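Local coordinates for protein p1 (Rice yellow mottle virus, PDB 6TY2) that is a zinc-binding suppressor of RNA silencing that probably binds RNA, this chain being its C-terminal zinc-finger part, at residues R11-S16 / L31-S35; L34-D40 / R49-N55. One frame throughout, in Å; residues are numbered along the deposited sequence.

Interaction 1 of 2, residues R11-S16 / L31-S35; sequences RNAEIS and LVYLS
N12 reads the backbone of L34 with both ends of its amide. Its OD1 accepts the L34 N-H at 2.8 Å on a lone pair in the carbonyl plane. Its ND2 donates to L34 O at 3.2 Å, nearly in its own amide plane. Both bonds are almost straight (170° and 173°), so the pair fixes the rotation of the amide. The Y33 side chain crosses N12 at a slant and slides past I15 in the opposite direction. Its CB and CD1 lie next to N12 OD1, CD1 at 3.6 Å, and the ring stands at 77° to the amide. CE1 comes next and brings the ring edge up to N12 O, in the ring plane. I15 CG2 approaches this carbon obliquely. At the tip, Y33 OH and S16 OG share a short hydrogen bond of 2.6 Å. I15 also turns CG2, anti to its backbone N, onto L31 CB at 3.5 Å, while its CD1 meets L31 CD1 at 3.8 Å. R11 crosses L34 obliquely, CG and CD against L34 CD2 (CD at 3.8 Å), which lies at the guanidinium edge. That guanidinium goes on to a salt bridge with D40. L34 also touches H8, a zinc ligand on helix 3-24. An extended segment thus lies along this helix, in a zinc-finger domain whose ligands come from both the helix and the loops.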
loop_
_atom_site.group_PDB
_atom_site.type_symbol
_atom_site.label_atom_id
_atom_site.label_comp_id
_atom_site.label_asym_id
_atom_site.label_seq_id
_atom_site.Cartn_x
_atom_site.Cartn_y
_atom_site.Cartn_z
ATOM N N ARG A 11 9.861 -6.557 6.912
ATOM C CA ARG A 11 8.456 -6.183 6.842
ATOM C C ARG A 11 7.610 -6.976 7.847
ATOM O O ARG A 11 6.723 -6.420 8.488
ATOM C CB ARG A 11 7.907 -6.372 5.431
ATOM C CG ARG A 11 6.487 -5.866 5.296
ATOM C CD ARG A 11 6.326 -5.079 4.018
ATOM N NE ARG A 11 4.917 -4.870 3.692
ATOM C CZ ARG A 11 4.206 -3.832 4.115
ATOM N NH1 ARG A 11 4.771 -2.914 4.897
ATOM N NH2 ARG A 11 2.927 -3.712 3.762
ATOM N N ASN A 12 7.910 -8.260 8.010
ATOM C CA ASN A 12 7.175 -9.083 8.952
ATOM C C ASN A 12 7.424 -8.643 10.379
ATOM O O ASN A 12 6.514 -8.639 11.183
ATOM C CB ASN A 12 7.525 -10.565 8.779
ATOM C CG ASN A 12 6.792 -11.190 7.616
ATOM O OD1 ASN A 12 5.858 -10.595 7.080
ATOM N ND2 ASN A 12 7.210 -12.381 7.210
ATOM N N ALA A 13 8.648 -8.238 10.683
ATOM C CA ALA A 13 8.937 -7.690 12.004
ATOM C C ALA A 13 8.017 -6.507 12.285
ATOM O O ALA A 13 7.479 -6.363 13.376
ATOM C CB ALA A 13 10.407 -7.271 12.103
ATOM N N GLU A 14 7.824 -5.666 11.279
ATOM C CA GLU A 14 7.053 -4.444 11.448
ATOM C C GLU A 14 5.563 -4.741 11.536
ATOM O O GLU A 14 4.819 -4.038 12.227
ATOM C CB GLU A 14 7.345 -3.477 10.300
ATOM C CG GLU A 14 6.627 -2.143 10.395
ATOM C CD GLU A 14 6.923 -1.371 11.683
ATOM O OE1 GLU A 14 8.023 -1.533 12.280
ATOM O OE2 GLU A 14 6.035 -0.589 12.093
ATOM N N ILE A 15 5.135 -5.786 10.833
ATOM C CA ILE A 15 3.757 -6.272 10.905
ATOM C C ILE A 15 3.460 -6.747 12.315
ATOM O O ILE A 15 2.418 -6.424 12.882
ATOM C CB ILE A 15 3.518 -7.440 9.922
ATOM C CG1 ILE A 15 3.595 -6.969 8.467
ATOM C CG2 ILE A 15 2.214 -8.155 10.223
ATOM C CD1 ILE A 15 2.731 -5.775 8.179
ATOM N N SER A 16 4.399 -7.513 12.875
ATOM C CA SER A 16 4.305 -8.000 14.249
ATOM C C SER A 16 4.085 -6.859 15.221
ATOM O O SER A 16 3.252 -6.951 16.125
ATOM C CB SER A 16 5.577 -8.750 14.657
ATOM O OG SER A 16 5.592 -10.074 14.147
ATOM N N LEU A 31 -3.180 -7.343 10.417
ATOM C CA LEU A 31 -2.105 -7.458 9.437
ATOM C C LEU A 31 -1.662 -8.924 9.254
ATOM O O LEU A 31 -1.713 -9.743 10.177
ATOM C CB LEU A 31 -0.922 -6.559 9.829
ATOM C CG LEU A 31 -1.220 -5.051 9.826
ATOM C CD1 LEU A 31 -0.047 -4.233 10.337
ATOM C CD2 LEU A 31 -1.607 -4.578 8.436
ATOM N N VAL A 32 -1.256 -9.255 8.038
ATOM C CA VAL A 32 -0.963 -10.639 7.698
ATOM C C VAL A 32 0.466 -10.706 7.223
ATOM O O VAL A 32 0.966 -9.763 6.613
ATOM C CB VAL A 32 -1.944 -11.171 6.627
ATOM C CG1 VAL A 32 -1.910 -10.302 5.439
ATOM C CG2 VAL A 32 -1.637 -12.600 6.230
ATOM N N TYR A 33 1.134 -11.810 7.528
ATOM C CA TYR A 33 2.554 -11.929 7.261
ATOM C C TYR A 33 2.867 -12.249 5.785
ATOM O O TYR A 33 2.094 -12.895 5.094
ATOM C CB TYR A 33 3.150 -12.993 8.169
ATOM C CG TYR A 33 3.240 -12.622 9.642
ATOM C CD1 TYR A 33 3.989 -11.531 10.061
ATOM C CD2 TYR A 33 2.619 -13.397 10.609
ATOM C CE1 TYR A 33 4.100 -11.209 11.408
ATOM C CE2 TYR A 33 2.723 -13.092 11.965
ATOM C CZ TYR A 33 3.468 -11.999 12.358
ATOM O OH TYR A 33 3.571 -11.686 13.697
ATOM N N LEU A 34 4.014 -11.784 5.312
ATOM C CA LEU A 34 4.415 -12.006 3.925
ATOM C C LEU A 34 5.216 -13.299 3.717
ATOM O O LEU A 34 5.989 -13.722 4.586
ATOM C CB LEU A 34 5.252 -10.830 3.424
ATOM C CG LEU A 34 4.643 -9.480 3.065
ATOM C CD1 LEU A 34 3.903 -8.855 4.232
ATOM C CD2 LEU A 34 5.766 -8.570 2.621
ATOM N N SER A 35 5.042 -13.906 2.548
ATOM C CA SER A 35 5.950 -14.946 2.072
ATOM C C SER A 35 6.074 -14.773 0.576
ATOM O O SER A 35 5.387 -13.939 -0.001
ATOM C CB SER A 35 5.437 -16.347 2.402
ATOM O OG SER A 35 4.239 -16.607 1.695
#

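Interaction 2 of 2, residues L34-D40 / R49-N55; sequences LSRDACD and RFVKYLN. With ZN (zinc ion), chain C.
C39 and F50 form a single parallel beta bridge, with C39 N donating to R49 O at 2.9 Å and V51 N to C39 O at 2.8 Å. R49 N adds a third backbone bond, to R36 O. This is the loop part of a zinc finger, and C39 is one of its ligands. Its SG sits anti to the backbone N (chi1 168°) and binds the zinc ion at 2.3 Å. H8, H44 and C48 complete the site. A type I turn from S35 to A38 leads into the bridge; within it S35 OG takes the D37 N-H, an ST turn. The F50 ring sets its edge toward the carbonyl carbon of D40, with CE1 at 3.6 Å. A second type I turn, V51 to L54, brings L54 back against residues 34-40. There L54 CD2 meets A38 O at 3.5 Å, and L54 CB meets D40 CB. V51 CG2 packs on A38 CB. D40 OD2 has its main partner in R11, a salt bridge; N55 ND2 adds only a weak bond, while N55 OD1 hydrogen-bonds to V32 N. One water donates to both D40 OD2, at 2.8 Å, and K52 O, and accepts from N55 N.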
loop_
_atom_site.group_PDB
_atom_site.type_symbol
_atom_site.label_atom_id
_atom_site.label_comp_id
_atom_site.label_asym_id
_atom_site.label_seq_id
_atom_site.Cartn_x
_atom_site.Cartn_y
_atom_site.Cartn_z
ATOM N N LEU A 34 4.014 -11.784 5.312
ATOM C CA LEU A 34 4.415 -12.006 3.925
ATOM C C LEU A 34 5.216 -13.299 3.717
ATOM O O LEU A 34 5.989 -13.722 4.586
ATOM C CB LEU A 34 5.252 -10.830 3.424
ATOM C CG LEU A 34 4.643 -9.480 3.065
ATOM C CD1 LEU A 34 3.903 -8.855 4.232
ATOM C CD2 LEU A 34 5.766 -8.570 2.621
ATOM N N SER A 35 5.042 -13.906 2.548
ATOM C CA SER A 35 5.950 -14.946 2.072
ATOM C C SER A 35 6.074 -14.773 0.576
ATOM O O SER A 35 5.387 -13.939 -0.001
ATOM C CB SER A 35 5.437 -16.347 2.402
ATOM O OG SER A 35 4.239 -16.607 1.695
ATOM N N ARG A 36 6.931 -15.567 -0.057
ATOM C CA ARG A 36 7.055 -15.531 -1.504
ATOM C C ARG A 36 5.732 -15.849 -2.178
ATOM O O ARG A 36 5.482 -15.417 -3.295
ATOM C CB ARG A 36 8.131 -16.512 -1.983
ATOM C CG ARG A 36 9.541 -16.134 -1.562
ATOM C CD ARG A 36 10.582 -17.107 -2.110
ATOM N NE ARG A 36 11.907 -16.860 -1.538
ATOM C CZ ARG A 36 13.019 -17.470 -1.935
ATOM N NH1 ARG A 36 12.977 -18.366 -2.914
ATOM N NH2 ARG A 36 14.178 -17.182 -1.357
ATOM N N ASP A 37 4.876 -16.598 -1.505
ATOM C CA ASP A 37 3.628 -17.019 -2.128
ATOM C C ASP A 37 2.440 -16.078 -1.871
ATOM O O ASP A 37 1.344 -16.314 -2.375
ATOM C CB ASP A 37 3.303 -18.438 -1.677
ATOM C CG ASP A 37 4.423 -19.414 -2.016
ATOM O OD1 ASP A 37 4.864 -19.463 -3.197
ATOM O OD2 ASP A 37 4.878 -20.105 -1.087
ATOM N N ALA A 38 2.669 -15.011 -1.109
ATOM C CA ALA A 38 1.703 -13.923 -0.992
ATOM C C ALA A 38 2.424 -12.726 -0.405
ATOM O O ALA A 38 2.698 -12.682 0.789
ATOM C CB ALA A 38 0.501 -14.323 -0.127
ATOM N N CYS A 39 2.720 -11.755 -1.262
ATOM C CA CYS A 39 3.601 -10.642 -0.925
ATOM C C CYS A 39 3.059 -9.307 -1.450
ATOM O O CYS A 39 2.528 -9.254 -2.555
ATOM C CB CYS A 39 4.983 -10.939 -1.500
ATOM S SG CYS A 39 6.147 -9.625 -1.512
ATOM N N ASP A 40 3.174 -8.231 -0.681
ATOM C CA ASP A 40 2.587 -6.974 -1.143
ATOM C C ASP A 40 3.645 -5.915 -1.440
ATOM O O ASP A 40 3.353 -4.729 -1.455
ATOM C CB ASP A 40 1.555 -6.441 -0.136
ATOM C CG ASP A 40 2.138 -6.174 1.247
ATOM O OD1 ASP A 40 3.344 -6.394 1.440
ATOM O OD2 ASP A 40 1.386 -5.731 2.151
ATOM N N ARG A 49 4.534 -13.717 -5.432
ATOM C CA ARG A 49 3.151 -13.544 -5.858
ATOM C C ARG A 49 2.641 -12.234 -5.306
ATOM O O ARG A 49 2.490 -12.086 -4.100
ATOM C CB ARG A 49 2.270 -14.684 -5.380
ATOM C CG ARG A 49 0.852 -14.608 -5.917
ATOM C CD ARG A 49 0.082 -15.862 -5.572
ATOM N NE ARG A 49 -1.254 -15.846 -6.150
ATOM C CZ ARG A 49 -2.093 -16.876 -6.109
ATOM N NH1 ARG A 49 -1.730 -18.008 -5.518
ATOM N NH2 ARG A 49 -3.293 -16.770 -6.660
ATOM N N PHE A 50 2.373 -11.284 -6.187
ATOM C CA PHE A 50 2.005 -9.952 -5.748
ATOM C C PHE A 50 0.527 -9.908 -5.410
ATOM O O PHE A 50 -0.342 -10.112 -6.258
ATOM C CB PHE A 50 2.363 -8.920 -6.817
ATOM C CG PHE A 50 2.113 -7.499 -6.409
ATOM C CD1 PHE A 50 2.549 -7.026 -5.189
ATOM C CD2 PHE A 50 1.460 -6.631 -7.263
ATOM C CE1 PHE A 50 2.324 -5.718 -4.816
ATOM C CE2 PHE A 50 1.232 -5.321 -6.905
ATOM C CZ PHE A 50 1.663 -4.863 -5.678
ATOM N N VAL A 51 0.265 -9.652 -4.138
ATOM C CA VAL A 51 -1.067 -9.570 -3.586
ATOM C C VAL A 51 -1.175 -8.179 -3.007
ATOM O O VAL A 51 -0.805 -7.947 -1.855
ATOM C CB VAL A 51 -1.293 -10.645 -2.519
ATOM C CG1 VAL A 51 -2.688 -10.515 -1.902
ATOM C CG2 VAL A 51 -1.082 -12.014 -3.146
ATOM N N LYS A 52 -1.658 -7.257 -3.838
ATOM C CA LYS A 52 -1.435 -5.833 -3.638
ATOM C C LYS A 52 -2.013 -5.294 -2.331
ATOM O O LYS A 52 -1.434 -4.404 -1.701
ATOM C CB LYS A 52 -2.024 -5.061 -4.809
ATOM C CG LYS A 52 -1.783 -3.571 -4.757
ATOM C CD LYS A 52 -2.490 -2.906 -5.930
ATOM C CE LYS A 52 -2.263 -1.421 -5.970
ATOM N NZ LYS A 52 -2.924 -0.875 -7.203
ATOM N N TYR A 53 -3.157 -5.838 -1.939
ATOM C CA TYR A 53 -3.880 -5.338 -0.783
ATOM C C TYR A 53 -3.910 -6.373 0.336
ATOM O O TYR A 53 -4.864 -6.467 1.108
ATOM C CB TYR A 53 -5.281 -4.935 -1.196
ATOM C CG TYR A 53 -5.307 -3.731 -2.110
ATOM C CD1 TYR A 53 -5.188 -2.461 -1.591
ATOM C CD2 TYR A 53 -5.448 -3.873 -3.484
ATOM C CE1 TYR A 53 -5.222 -1.356 -2.395
ATOM C CE2 TYR A 53 -5.483 -2.761 -4.321
ATOM C CZ TYR A 53 -5.368 -1.502 -3.758
ATOM O OH TYR A 53 -5.400 -0.373 -4.529
ATOM N N LEU A 54 -2.824 -7.126 0.417
ATOM C CA LEU A 54 -2.635 -8.135 1.449
ATOM C C LEU A 54 -2.893 -7.537 2.823
ATOM O O LEU A 54 -3.487 -8.173 3.678
ATOM C CB LEU A 54 -1.215 -8.702 1.361
ATOM C CG LEU A 54 -0.749 -9.848 2.251
ATOM C CD1 LEU A 54 -1.486 -11.137 1.926
ATOM C CD2 LEU A 54 0.748 -10.036 2.096
ATOM N N ASN A 55 -2.474 -6.291 3.007
ATOM C CA ASN A 55 -2.639 -5.618 4.280
ATOM C C ASN A 55 -3.442 -4.308 4.232
ATOM O O ASN A 55 -2.984 -3.303 3.680
ATOM C CB ASN A 55 -1.250 -5.376 4.877
ATOM C CG ASN A 55 -0.657 -6.647 5.462
ATOM O OD1 ASN A 55 -1.328 -7.350 6.202
ATOM N ND2 ASN A 55 0.573 -6.961 5.105
HETATM ZN ZN ZN C . 8.170 -10.691 -1.782
HETATM O O HOH W 1 -0.815 -4.367 1.127
HETATM O O HOH W 2 0.838 -3.018 -2.124
#

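Overall arrangement
Interaction 1 lies near the centre of the chain and is partly buried. Interaction 2 is a surface contact. Both use the loop region after helix 3-24 and share L34 and S35. Interaction 1 fastens that loop to the helix, chiefly through side chains, including an amide that grips backbone. Interaction 2 joins two loops, chiefly through backbone bonds, and holds zinc ligand C39. The two meet at the R11–D40 salt bridge and where N55 OD1 probably accepts from V32 N. L34 takes part in both, close to the zinc site. From interaction 2, K52 NZ hydrogen-bonds to the backbone O of A29 and of L31 of the second subunit.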